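Local structure of complement factor MASP-3 (Homo sapiens, 3DEM) at residues 27-32 against 95-100; 187-192 against 265-270. The protein is a lectin-pathway complement serine protease that, through this CUB1-EGF-CUB2 region, interacts with mannan-binding lectin and ficolins. All blocks are in the same frame, centred on the assembly; numbering follows the deposited sequence.

How the contacts relate
Contacts 1 and 2 belong to the two CUB domains that flank the EGF domain; their centres are 49 Å apart, on opposite sides of the chain's centre, and their nearest atoms are about 33 Å apart. They sample neighbouring parts of one fold. Contact 1 is the pairing of strands 25-32 and 94-101 in the first CUB domain, whereas contact 2 joins the loop entering strand 192-198 to the loop leaving strand 255-261, the corresponding pair in the second. Calcium relates to them differently: Ser265 of contact 2 binds the ion directly, while in contact 1 the side chain of Phe99 is about 8 Å from a calcium ion.

Contact 1 of 2, residues 27-32 against 95-100; sequences VTWNIT and MSITFR
Trp29 and Ile97 face each other as an antiparallel hydrogen-bonded pair, Trp29 N giving a short bond to Ile97 O (2.7 Å, N-H...O angle 162°) and Ile97 N returning one to Trp29 O. Their side chains rise on the same face of the sheet. The indole meets its neighbours with its benzo ring: Trp29 CE3 touches the Ile97 CG2 methyl at 3.9 Å, and Trp29 CZ3 has Phe99 CB at 4.0 Å, arriving at the ring edge. A chi1 of -64° sets the Trp29 ring beside its own backbone N and swings it toward the Val27 end, where Val27 CG1 sits 3.6 Å above the indole plane, offset toward the rim. The other branch of Ile97 is used separately, its CD1 meeting Ile31 CD1 at 3.8 Å.

These strands pair in one of the two antiparallel sheets of a CUB beta-sandwich, with 25-32 outermost and 94-101 also bonded to strand 58-62 on its far side. Trp29, Ile31, Met95 and Ile97 turn into the sandwich, where Ile12, Ile39 and Leu41 of the opposing sheet pack on them.

The reverse face is polar. At the non-hydrogen-bonded pair Thr28-Thr98, the two OG1 atoms are 2.8 Å apart in a hydrogen bond that either could donate. At the next non-hydrogen-bonded pair, Asn30-Ser96, Ser96 OG gives a bond to Asn30 OD1 (2.8 Å) nearly in line with that carbonyl. Ser96 OG stands opposite its own backbone N (chi1 -173°), and the Thr28 CG2 methyl also rests against it. Both cross-strand bonds thus give buried hydroxyls, those of Ser96 and Thr98, a partner on an exposed residue. Beyond the Val27 end, Tyr21 meets the Phe99 ring edge-to-face, and Pro15 touches both Val27 and Phe99.

Contact 2 of 2, residues 187-192 against 265-270; sequences YPKSSE and SGENRG. With CA (calcium ion), chain F.
Ser265 lies against the aliphatic part of Lys189, whose CD lies 3.9 Å from Ser265 N. Its carbonyl does a different job: Ser265 O binds the calcium ion at 2.3 Å, alongside two waters and carboxylate oxygens of Glu216, Asp226 and Asp263. Gly266 follows, with backbone angles suited to glycine, and turns its O toward the lysine end, where Lys189 NZ makes a weak hydrogen bond of 3.2 Å. Glu267 supplies the charge partner. Its OE2 forms a salt bridge with Lys189 NZ at 2.9 Å, the ammonium arriving from above the carboxylate, 45° out of its plane. The lysine chain is extended except for a bend at chi4 (64°), which lets NZ reach both acceptors.

At Asn268 the partner changes to Tyr187. Asn268 O accepts the Tyr187 backbone N-H (3.1 Å), nearly straight on to the carbonyl, while Asn268 CB rests 3.5 Å from Tyr187 OH. Arg269 turns its side chain elsewhere, its NE bonding to Pro184 O. Gly270 then closes on the Tyr187 ring edge, its CA 3.3 Å from Tyr187 CD2. With chi1 at 53°, the ring lies between its own backbone N and carbonyl carbon, so that this edge meets the backbone of Arg269 and Gly270 and the hydroxyl is carried toward the metal site.

These loops lie at the calcium-binding end of the second CUB domain, where Glu216 and Asp226 come from another part of the chain. Tyr187 OH hydrogen-bonds to Asp226 OD2 and Glu216 N, making it a second-shell residue that probably helps to place two calcium ligands. Lys189 NZ also salt-bridges to Asp135 in the EGF domain. With carboxylates of two domains beside it, the ammonium probably stays charged, and its bonds tie the calcium-binding loop to the EGF-CUB junction.

Contact 1 of 2, residues 27-32 against 95-100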
loop_
_atom_site.group_PDB
_atom_site.type_symbol
_atom_site.label_atom_id
_atom_site.label_comp_id
_atom_site.label_asym_id
_atom_site.label_seq_id
_atom_site.Cartn_x
_atom_site.Cartn_y
_atom_site.Cartn_z
ATOM N N VAL A 27 -23.577 -16.081 -12.582
ATOM C CA VAL A 27 -23.563 -14.895 -11.745
ATOM C C VAL A 27 -22.364 -14.033 -12.105
ATOM O O VAL A 27 -21.251 -14.532 -12.260
ATOM C CB VAL A 27 -23.503 -15.269 -10.248
ATOM C CG1 VAL A 27 -23.703 -14.032 -9.374
ATOM C CG2 VAL A 27 -24.548 -16.335 -9.921
ATOM N N THR A 28 -22.606 -12.739 -12.254
ATOM C CA THR A 28 -21.545 -11.787 -12.536
ATOM C C THR A 28 -21.422 -10.790 -11.389
ATOM O O THR A 28 -22.422 -10.266 -10.906
ATOM C CB THR A 28 -21.808 -11.030 -13.854
ATOM O OG1 THR A 28 -21.750 -11.947 -14.954
ATOM C CG2 THR A 28 -20.771 -9.929 -14.068
ATOM N N TRP A 29 -20.196 -10.549 -10.941
ATOM C CA TRP A 29 -19.927 -9.502 -9.961
ATOM C C TRP A 29 -19.083 -8.420 -10.610
ATOM O O TRP A 29 -18.002 -8.704 -11.114
ATOM C CB TRP A 29 -19.167 -10.057 -8.754
ATOM C CG TRP A 29 -19.929 -11.072 -7.974
ATOM C CD1 TRP A 29 -20.809 -10.832 -6.959
ATOM C CD2 TRP A 29 -19.877 -12.494 -8.134
ATOM N NE1 TRP A 29 -21.313 -12.017 -6.482
ATOM C CE2 TRP A 29 -20.755 -13.052 -7.184
ATOM C CE3 TRP A 29 -19.178 -13.350 -8.993
ATOM C CZ2 TRP A 29 -20.953 -14.429 -7.067
ATOM C CZ3 TRP A 29 -19.374 -14.718 -8.871
ATOM C CH2 TRP A 29 -20.252 -15.241 -7.916
ATOM N N ASN A 30 -19.572 -7.185 -10.597
ATOM C CA ASN A 30 -18.787 -6.059 -11.088
ATOM C C ASN A 30 -18.137 -5.306 -9.928
ATOM O O ASN A 30 -18.819 -4.857 -9.009
ATOM C CB ASN A 30 -19.644 -5.116 -11.939
ATOM C CG ASN A 30 -19.999 -5.707 -13.298
ATOM O OD1 ASN A 30 -19.452 -6.732 -13.704
ATOM N ND2 ASN A 30 -20.916 -5.055 -14.009
ATOM N N ILE A 31 -16.814 -5.187 -9.967
ATOM C CA ILE A 31 -16.079 -4.503 -8.908
ATOM C C ILE A 31 -15.439 -3.223 -9.427
ATOM O O ILE A 31 -14.593 -3.256 -10.315
ATOM C CB ILE A 31 -14.971 -5.394 -8.320
ATOM C CG1 ILE A 31 -15.543 -6.739 -7.868
ATOM C CG2 ILE A 31 -14.280 -4.688 -7.167
ATOM C CD1 ILE A 31 -14.485 -7.772 -7.580
ATOM N N THR A 32 -15.851 -2.094 -8.872
ATOM C CA THR A 32 -15.257 -0.816 -9.229
ATOM C C THR A 32 -14.628 -0.179 -7.998
ATOM O O THR A 32 -15.239 -0.130 -6.934
ATOM C CB THR A 32 -16.296 0.154 -9.840
ATOM O OG1 THR A 32 -16.881 -0.442 -11.003
ATOM C CG2 THR A 32 -15.641 1.478 -10.235
ATOM N N MET A 95 -13.066 -4.493 -12.408
ATOM C CA MET A 95 -12.937 -5.929 -12.593
ATOM C C MET A 95 -14.304 -6.600 -12.607
ATOM O O MET A 95 -15.130 -6.364 -11.729
ATOM C CB MET A 95 -12.057 -6.538 -11.499
ATOM C CG MET A 95 -11.792 -8.028 -11.669
ATOM S SD MET A 95 -10.858 -8.704 -10.284
ATOM C CE MET A 95 -9.183 -8.233 -10.732
ATOM N N SER A 96 -14.542 -7.431 -13.614
ATOM C CA SER A 96 -15.785 -8.182 -13.698
ATOM C C SER A 96 -15.487 -9.667 -13.545
ATOM O O SER A 96 -14.530 -10.182 -14.126
ATOM C CB SER A 96 -16.494 -7.904 -15.030
ATOM O OG SER A 96 -17.780 -8.499 -15.059
ATOM N N ILE A 97 -16.299 -10.342 -12.743
ATOM C CA ILE A 97 -16.119 -11.760 -12.469
ATOM C C ILE A 97 -17.408 -12.505 -12.777
ATOM O O ILE A 97 -18.474 -12.139 -12.281
ATOM C CB ILE A 97 -15.749 -12.001 -10.986
ATOM C CG1 ILE A 97 -14.440 -11.288 -10.633
ATOM C CG2 ILE A 97 -15.640 -13.494 -10.680
ATOM C CD1 ILE A 97 -14.168 -11.226 -9.151
ATOM N N THR A 98 -17.310 -13.545 -13.597
ATOM C CA THR A 98 -18.461 -14.381 -13.908
ATOM C C THR A 98 -18.208 -15.836 -13.525
ATOM O O THR A 98 -17.220 -16.437 -13.951
ATOM C CB THR A 98 -18.833 -14.299 -15.409
ATOM O OG1 THR A 98 -19.232 -12.961 -15.726
ATOM C CG2 THR A 98 -19.977 -15.259 -15.750
ATOM N N PHE A 99 -19.091 -16.389 -12.702
ATOM C CA PHE A 99 -19.103 -17.823 -12.462
ATOM C C PHE A 99 -20.203 -18.450 -13.304
ATOM O O PHE A 99 -21.363 -18.048 -13.217
ATOM C CB PHE A 99 -19.331 -18.138 -10.983
ATOM C CG PHE A 99 -19.686 -19.581 -10.720
ATOM C CD1 PHE A 99 -18.712 -20.568 -10.747
ATOM C CD2 PHE A 99 -20.996 -19.948 -10.449
ATOM C CE1 PHE A 99 -19.038 -21.895 -10.511
ATOM C CE2 PHE A 99 -21.331 -21.276 -10.210
ATOM C CZ PHE A 99 -20.348 -22.247 -10.240
ATOM N N ARG A 100 -19.842 -19.422 -14.132
ATOM C CA ARG A 100 -20.829 -20.120 -14.935
ATOM C C ARG A 100 -20.801 -21.612 -14.669
ATOM O O ARG A 100 -19.737 -22.221 -14.576
ATOM C CB ARG A 100 -20.613 -19.875 -16.427
ATOM C CG ARG A 100 -21.738 -20.446 -17.284
ATOM C CD ARG A 100 -21.211 -21.434 -18.307
ATOM N NE ARG A 100 -22.285 -22.077 -19.056
ATOM C CZ ARG A 100 -22.088 -22.989 -20.001
ATOM N NH1 ARG A 100 -20.856 -23.367 -20.311
ATOM N NH2 ARG A 100 -23.122 -23.525 -20.636
#

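Contact 2 of 2, residues 187-192 against 265-270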
loop_
_atom_site.group_PDB
_atom_site.type_symbol
_atom_site.label_atom_id
_atom_site.label_comp_id
_atom_site.label_asym_id
_atom_site.label_seq_id
_atom_site.Cartn_x
_atom_site.Cartn_y
_atom_site.Cartn_z
ATOM N N TYR A 187 19.207 23.448 -19.104
ATOM C CA TYR A 187 18.471 24.611 -18.604
ATOM C C TYR A 187 17.054 24.250 -18.153
ATOM O O TYR A 187 16.440 23.328 -18.699
ATOM C CB TYR A 187 18.451 25.750 -19.627
ATOM C CG TYR A 187 17.962 25.391 -21.012
ATOM C CD1 TYR A 187 16.600 25.289 -21.296
ATOM C CD2 TYR A 187 18.858 25.205 -22.052
ATOM C CE1 TYR A 187 16.152 24.981 -22.575
ATOM C CE2 TYR A 187 18.422 24.902 -23.335
ATOM C CZ TYR A 187 17.071 24.787 -23.591
ATOM O OH TYR A 187 16.651 24.480 -24.870
ATOM N N PRO A 188 16.545 24.962 -17.130
ATOM C CA PRO A 188 15.210 24.720 -16.585
ATOM C C PRO A 188 14.107 24.871 -17.632
ATOM O O PRO A 188 14.139 25.785 -18.449
ATOM C CB PRO A 188 15.069 25.807 -15.516
ATOM C CG PRO A 188 16.461 26.153 -15.144
ATOM C CD PRO A 188 17.243 26.040 -16.410
ATOM N N LYS A 189 13.142 23.964 -17.597
ATOM C CA LYS A 189 11.985 24.020 -18.464
ATOM C C LYS A 189 11.052 25.143 -18.028
ATOM O O LYS A 189 11.174 25.667 -16.918
ATOM C CB LYS A 189 11.231 22.689 -18.416
ATOM C CG LYS A 189 12.047 21.490 -18.878
ATOM C CD LYS A 189 11.266 20.191 -18.709
ATOM C CE LYS A 189 12.115 18.987 -19.082
ATOM N NZ LYS A 189 13.299 18.805 -18.176
ATOM N N SER A 190 10.139 25.516 -18.921
ATOM C CA SER A 190 9.027 26.408 -18.595
ATOM C C SER A 190 9.448 27.728 -17.969
ATOM O O SER A 190 8.754 28.253 -17.105
ATOM C CB SER A 190 8.037 25.694 -17.674
ATOM O OG SER A 190 7.565 24.515 -18.286
ATOM N N SER A 191 10.570 28.270 -18.423
ATOM C CA SER A 191 11.124 29.471 -17.823
ATOM C C SER A 191 11.180 30.614 -18.814
ATOM O O SER A 191 11.103 30.409 -20.029
ATOM C CB SER A 191 12.521 29.196 -17.259
ATOM O OG SER A 191 12.457 28.258 -16.202
ATOM N N GLU A 192 11.335 31.818 -18.275
ATOM C CA GLU A 192 11.297 33.045 -19.047
ATOM C C GLU A 192 12.323 33.997 -18.442
ATOM O O GLU A 192 12.027 34.708 -17.483
ATOM C CB GLU A 192 9.899 33.637 -18.941
ATOM C CG GLU A 192 9.625 34.851 -19.806
ATOM C CD GLU A 192 8.147 35.196 -19.800
ATOM O OE1 GLU A 192 7.493 34.980 -20.841
ATOM O OE2 GLU A 192 7.626 35.629 -18.748
ATOM N N SER A 265 9.542 20.877 -22.104
ATOM C CA SER A 265 10.135 19.614 -22.540
ATOM C C SER A 265 11.592 19.752 -22.996
ATOM O O SER A 265 11.986 20.789 -23.521
ATOM C CB SER A 265 9.274 19.002 -23.653
ATOM O OG SER A 265 9.847 17.806 -24.138
ATOM N N GLY A 266 12.394 18.711 -22.772
ATOM C CA GLY A 266 13.774 18.674 -23.270
ATOM C C GLY A 266 14.867 18.807 -22.219
ATOM O O GLY A 266 14.607 19.218 -21.085
ATOM N N GLU A 267 16.097 18.458 -22.593
ATOM C CA GLU A 267 17.234 18.515 -21.665
ATOM C C GLU A 267 18.447 19.246 -22.247
ATOM O O GLU A 267 19.583 19.006 -21.838
ATOM C CB GLU A 267 17.648 17.106 -21.220
ATOM C CG GLU A 267 16.516 16.256 -20.647
ATOM C CD GLU A 267 15.972 16.800 -19.330
ATOM O OE1 GLU A 267 16.699 17.548 -18.635
ATOM O OE2 GLU A 267 14.814 16.471 -18.990
ATOM N N ASN A 268 18.208 20.143 -23.192
ATOM C CA ASN A 268 19.296 20.875 -23.846
ATOM C C ASN A 268 20.182 21.702 -22.895
ATOM O O ASN A 268 19.721 22.194 -21.865
ATOM C CB ASN A 268 18.739 21.720 -24.995
ATOM C CG ASN A 268 17.888 20.897 -25.949
ATOM O OD1 ASN A 268 18.370 20.429 -26.986
ATOM N ND2 ASN A 268 16.634 20.677 -25.581
ATOM N N ARG A 269 21.457 21.840 -23.248
ATOM C CA ARG A 269 22.456 22.402 -22.331
ATOM C C ARG A 269 22.514 23.939 -22.264
ATOM O O ARG A 269 23.058 24.510 -21.315
ATOM C CB ARG A 269 23.838 21.814 -22.633
ATOM C CG ARG A 269 23.860 20.288 -22.539
ATOM C CD ARG A 269 25.236 19.723 -22.797
ATOM N NE ARG A 269 26.116 19.900 -21.641
ATOM C CZ ARG A 269 27.316 19.335 -21.517
ATOM N NH1 ARG A 269 27.795 18.556 -22.482
ATOM N NH2 ARG A 269 28.040 19.550 -20.423
ATOM N N GLY A 270 21.953 24.606 -23.267
ATOM C CA GLY A 270 21.850 26.056 -23.234
ATOM C C GLY A 270 22.950 26.804 -23.966
ATOM O O GLY A 270 23.405 26.389 -25.036
HETATM CA CA CA F . 12.658 22.707 -24.555
HETATM O O HOH W 1 14.865 22.085 -21.292
HETATM O O HOH W 2 12.753 23.516 -22.303
HETATM O O HOH W 3 14.832 21.815 -24.081
#